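Local coordinates for protein AxyAgu115A (Amphibacillus xylanus NBRC 15112, PDB 6NPS) that probably hydrolyses glycosidic bonds as a family GH115 alpha-glucuronidase, releasing glucuronic acid side groups from xylan hemicelluloses such as arabinoglucuronoxylan, at residues I545-L548 and L549-E553; L613-D616 and Q617-D621. The protein carries 3 engineered substitutions. All coordinates share one frame; numbering follows the deposited sequence.

Contact 1 of 2, residues I545-L548 and L549-E553; sequences IDHL and LGLAE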
loop_
_atom_site.group_PDB
_atom_site.type_symbol
_atom_site.label_atom_id
_atom_site.label_comp_id
_atom_site.label_asym_id
_atom_site.label_seq_id
_atom_site.Cartn_x
_atom_site.Cartn_y
_atom_site.Cartn_z
ATOM N N ILE A 545 17.758 15.168 13.996
ATOM C CA ILE A 545 16.631 15.574 14.819
ATOM C C ILE A 545 16.875 15.237 16.275
ATOM O O ILE A 545 16.605 16.052 17.168
ATOM C CB ILE A 545 15.333 14.912 14.304
ATOM C CG1 ILE A 545 14.940 15.540 12.978
ATOM C CG2 ILE A 545 14.232 15.000 15.370
ATOM C CD1 ILE A 545 13.751 14.811 12.251
ATOM N N ASP A 546 17.361 14.016 16.552
ATOM C CA ASP A 546 17.611 13.672 17.947
ATOM C C ASP A 546 18.703 14.558 18.537
ATOM O O ASP A 546 18.622 14.946 19.704
ATOM C CB ASP A 546 17.949 12.182 18.082
ATOM C CG ASP A 546 16.709 11.269 17.845
ATOM O OD1 ASP A 546 16.918 10.073 17.540
ATOM O OD2 ASP A 546 15.532 11.729 17.945
ATOM N N HIS A 547 19.693 14.945 17.746
ATOM C CA HIS A 547 20.704 15.858 18.270
ATOM C C HIS A 547 20.074 17.214 18.615
ATOM O O HIS A 547 20.302 17.766 19.704
ATOM C CB HIS A 547 21.823 16.033 17.238
ATOM C CG HIS A 547 22.791 17.115 17.583
ATOM N ND1 HIS A 547 23.596 17.053 18.694
ATOM C CD2 HIS A 547 23.059 18.306 16.988
ATOM C CE1 HIS A 547 24.322 18.154 18.769
ATOM N NE2 HIS A 547 24.016 18.931 17.744
ATOM N N LEU A 548 19.259 17.756 17.700
ATOM C CA LEU A 548 18.632 19.073 17.926
ATOM C C LEU A 548 17.620 19.048 19.085
ATOM O O LEU A 548 17.619 19.957 19.923
ATOM C CB LEU A 548 17.955 19.549 16.617
ATOM C CG LEU A 548 18.966 19.791 15.471
ATOM C CD1 LEU A 548 18.286 20.013 14.144
ATOM C CD2 LEU A 548 19.938 20.932 15.799
ATOM N N LEU A 549 16.719 18.046 19.136
ATOM C CA LEU A 549 15.825 17.924 20.295
ATOM C C LEU A 549 16.611 17.885 21.605
ATOM O O LEU A 549 16.213 18.511 22.600
ATOM C CB LEU A 549 14.944 16.677 20.176
ATOM C CG LEU A 549 13.987 16.682 18.978
ATOM C CD1 LEU A 549 13.276 15.329 18.832
ATOM C CD2 LEU A 549 12.976 17.822 19.065
ATOM N N GLY A 550 17.752 17.174 21.623
ATOM C CA GLY A 550 18.572 17.167 22.817
ATOM C C GLY A 550 19.040 18.552 23.221
ATOM O O GLY A 550 19.016 18.900 24.408
ATOM N N LEU A 551 19.497 19.362 22.247
ATOM C CA LEU A 551 19.907 20.727 22.574
ATOM C C LEU A 551 18.721 21.555 23.071
ATOM O O LEU A 551 18.855 22.350 24.008
ATOM C CB LEU A 551 20.530 21.431 21.354
ATOM C CG LEU A 551 21.804 20.889 20.716
ATOM C CD1 LEU A 551 22.222 21.776 19.534
ATOM C CD2 LEU A 551 22.922 20.767 21.764
ATOM N N ALA A 552 17.569 21.408 22.431
ATOM C CA ALA A 552 16.409 22.198 22.827
ATOM C C ALA A 552 16.008 21.871 24.258
ATOM O O ALA A 552 15.620 22.762 25.015
ATOM C CB ALA A 552 15.230 21.934 21.877
ATOM N N GLU A 553 16.137 20.606 24.663
ATOM C CA GLU A 553 15.821 20.261 26.047
ATOM C C GLU A 553 16.895 20.718 27.029
ATOM O O GLU A 553 16.573 21.036 28.184
ATOM C CB GLU A 553 15.563 18.755 26.186
ATOM C CG GLU A 553 14.243 18.342 25.515
ATOM C CD GLU A 553 13.025 18.409 26.453
ATOM O OE1 GLU A 553 12.991 19.255 27.378
ATOM O OE2 GLU A 553 12.081 17.606 26.256
#
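With CG1 of Ile-545 beside its backbone N (chi1 -71°), the CG2 branch is left opposite that nitrogen, and Leu-549, one turn further along the helix, holds CG anti to its own carbonyl carbon; the two branched chains run side by side. CG2 of Ile-545 meets CD1 of Leu-549 at 3.6 Å, beside the backbone bond from Leu-549 N to Ile-545 O, 2.8 Å long and almost straight at 174°. With an alanine in place of Leu-549, CG and CD1 are gone, and Ile-545 CG2 would probably lose its neighbour, leaving a gap on this flank. On another side His-547 and Leu-551 form the second i to i+4 pair. CG of Leu-551 lies over one face of the imidazole, offset toward its rim, and CD1 comes within 3.8 Å of His-547 NE2. That nitrogen is hydrogen-bonded to Glu-508 of helix 500-519, helping to fix the ring's turn, while Leu-551 packs on that helix. Leu-548 faces Leu-579 and Leu-509 of the flanking helices. The chemistry is divided: aliphatic groups suit the sides packed on helices, with Leu-549 at a partly exposed margin, and the imidazole both offers a face to a leucine and reaches a neighbouring carboxylate.

Contact 2 of 2, residues L613-D616 and Q617-D621; sequences LKRD and QEIVD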
loop_
_atom_site.group_PDB
_atom_site.type_symbol
_atom_site.label_atom_id
_atom_site.label_comp_id
_atom_site.label_asym_id
_atom_site.label_seq_id
_atom_site.Cartn_x
_atom_site.Cartn_y
_atom_site.Cartn_z
ATOM N N LEU A 613 3.157 11.508 18.564
ATOM C CA LEU A 613 1.861 12.157 18.407
ATOM C C LEU A 613 1.365 12.746 19.730
ATOM O O LEU A 613 0.782 13.840 19.763
ATOM C CB LEU A 613 0.847 11.157 17.841
ATOM C CG LEU A 613 -0.489 11.805 17.479
ATOM C CD1 LEU A 613 -0.246 12.778 16.329
ATOM C CD2 LEU A 613 -1.483 10.752 17.063
ATOM N N LYS A 614 1.567 12.023 20.825
ATOM C CA LYS A 614 1.219 12.565 22.133
ATOM C C LYS A 614 2.020 13.831 22.451
ATOM O O LYS A 614 1.475 14.812 22.992
ATOM C CB LYS A 614 1.468 11.502 23.191
ATOM C CG LYS A 614 1.112 11.887 24.610
ATOM C CD LYS A 614 1.074 10.612 25.474
ATOM C CE LYS A 614 1.233 10.913 26.969
ATOM N NZ LYS A 614 2.347 10.141 27.628
ATOM N N ARG A 615 3.317 13.835 22.123
ATOM C CA ARG A 615 4.129 15.014 22.411
ATOM C C ARG A 615 3.680 16.218 21.583
ATOM O O ARG A 615 3.783 17.357 22.048
ATOM C CB ARG A 615 5.614 14.691 22.176
ATOM C CG ARG A 615 6.546 15.894 22.288
ATOM C CD ARG A 615 7.045 16.134 23.721
ATOM N NE ARG A 615 8.052 17.189 23.728
ATOM C CZ ARG A 615 8.015 18.282 24.482
ATOM N NH1 ARG A 615 7.174 18.393 25.484
ATOM N NH2 ARG A 615 8.842 19.265 24.226
ATOM N N ASP A 616 3.160 15.998 20.375
ATOM C CA ASP A 616 2.655 17.116 19.573
ATOM C C ASP A 616 1.502 17.833 20.279
ATOM O O ASP A 616 1.414 19.067 20.261
ATOM C CB ASP A 616 2.193 16.624 18.195
ATOM C CG ASP A 616 1.477 17.725 17.390
ATOM O OD1 ASP A 616 2.162 18.483 16.664
ATOM O OD2 ASP A 616 0.230 17.828 17.489
ATOM N N GLN A 617 0.603 17.078 20.892
ATOM C CA GLN A 617 -0.485 17.732 21.580
ATOM C C GLN A 617 -0.016 18.373 22.879
ATOM O O GLN A 617 -0.554 19.411 23.281
ATOM C CB GLN A 617 -1.617 16.733 21.829
ATOM C CG GLN A 617 -2.973 17.415 21.992
ATOM C CD GLN A 617 -3.123 18.686 21.138
ATOM O OE1 GLN A 617 -3.396 18.610 19.934
ATOM N NE2 GLN A 617 -2.963 19.857 21.767
ATOM N N GLU A 618 0.988 17.793 23.534
ATOM C CA GLU A 618 1.474 18.373 24.777
ATOM C C GLU A 618 2.171 19.695 24.527
ATOM O O GLU A 618 1.977 20.643 25.289
ATOM C CB GLU A 618 2.402 17.411 25.499
ATOM C CG GLU A 618 1.629 16.317 26.192
ATOM C CD GLU A 618 2.512 15.260 26.817
ATOM O OE1 GLU A 618 3.743 15.299 26.584
ATOM O OE2 GLU A 618 1.966 14.377 27.524
ATOM N N ILE A 619 2.974 19.785 23.469
ATOM C CA ILE A 619 3.707 21.019 23.263
ATOM C C ILE A 619 2.769 22.157 22.839
ATOM O O ILE A 619 3.003 23.312 23.198
ATOM C CB ILE A 619 4.836 20.797 22.256
ATOM C CG1 ILE A 619 5.858 21.909 22.407
ATOM C CG2 ILE A 619 4.307 20.706 20.822
ATOM C CD1 ILE A 619 6.842 21.939 21.301
ATOM N N VAL A 620 1.689 21.853 22.099
ATOM C CA VAL A 620 0.702 22.882 21.749
ATOM C C VAL A 620 -0.010 23.385 22.998
ATOM O O VAL A 620 -0.180 24.605 23.187
ATOM C CB VAL A 620 -0.304 22.342 20.709
ATOM C CG1 VAL A 620 -1.488 23.297 20.545
ATOM C CG2 VAL A 620 0.380 22.089 19.357
ATOM N N ASP A 621 -0.453 22.462 23.860
ATOM C CA ASP A 621 -1.112 22.862 25.100
ATOM C C ASP A 621 -0.203 23.728 25.952
ATOM O O ASP A 621 -0.654 24.729 26.532
ATOM C CB ASP A 621 -1.548 21.637 25.900
ATOM C CG ASP A 621 -2.682 20.893 25.239
ATOM O OD1 ASP A 621 -2.704 19.643 25.317
ATOM O OD2 ASP A 621 -3.546 21.567 24.632
#
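Lys-614 and Glu-618 are one helical turn apart, and their long side chains slant across each other on the solvent side. The lysine sends CG anti to its backbone N (chi1 -178°) and runs nearly extended as far as CE, where it bends. Its methylene groups, rather than its ammonium, make the touch: CE lies 3.6 Å from Glu-618 OE2, whereas NZ stays 4.3 Å from the same oxygen, beyond a salt bridge. The pairing is therefore probably a loose electrostatic attraction, well suited to two flexible, exposed chains. Beneath it, Glu-618 N donates to Lys-614 O in the carbonyl plane at 3.1 Å, and CG of the glutamate rests on that same oxygen.

Arg-615 points its CB away from the following turn, but in the conformer described here its chain curls back and the guanidinium lies obliquely to Ile-619 CG1; a second conformer makes this placement less certain. Ile-619 sets its other branch, CG2, 3.4 Å from Asp-616 O. Val-620 CG2 approaches this oxygen too, at 3.3 Å, so two beta-branched residues shield a carbonyl whose helical bond, from Val-620 N, is weak. The buried carboxylate of Asp-616 has its polar partner elsewhere: OD1 is hydrogen-bonded to His-639 NE2. Gln-617 bends at chi2 toward the next turn, where NE2 makes a weak bond to Asp-621 OD2.

Within the fold, Arg-615 and Ile-619 lie against Val-576 of helix 564-596, and Leu-613 packs on Met-584 of the same helix. Asp-616 faces Trp-422 and Ile-640 in loops, while Leu-613 packs on Leu-659, and Gln-617 on Asn-662, of the second subunit, placing this part of helix 601-629 between a neighbouring helix, loops and the dimer partner.

From the N terminus, the chain passes the parallel strands of the family's TIM-barrel region and helix 500-519 before reaching contact 1 on helix 537-558. It then runs through helix 564-596 to contact 2 on helix 601-629. Each contact lies within one continuous helix, so neither closes a loop; they follow in series, without nesting or crossing. Helix 564-596 joins them, receiving side chains from both: contact 1 also leans on helix 500-519, and contact 2 on loops and the second subunit. Their centres are about 16 Å apart, and they come near each other, in the conformer of Arg-615 described, where Glu-553 OE2 lies 4.2 Å from Arg-615 NH2, a packing contact and no salt bridge.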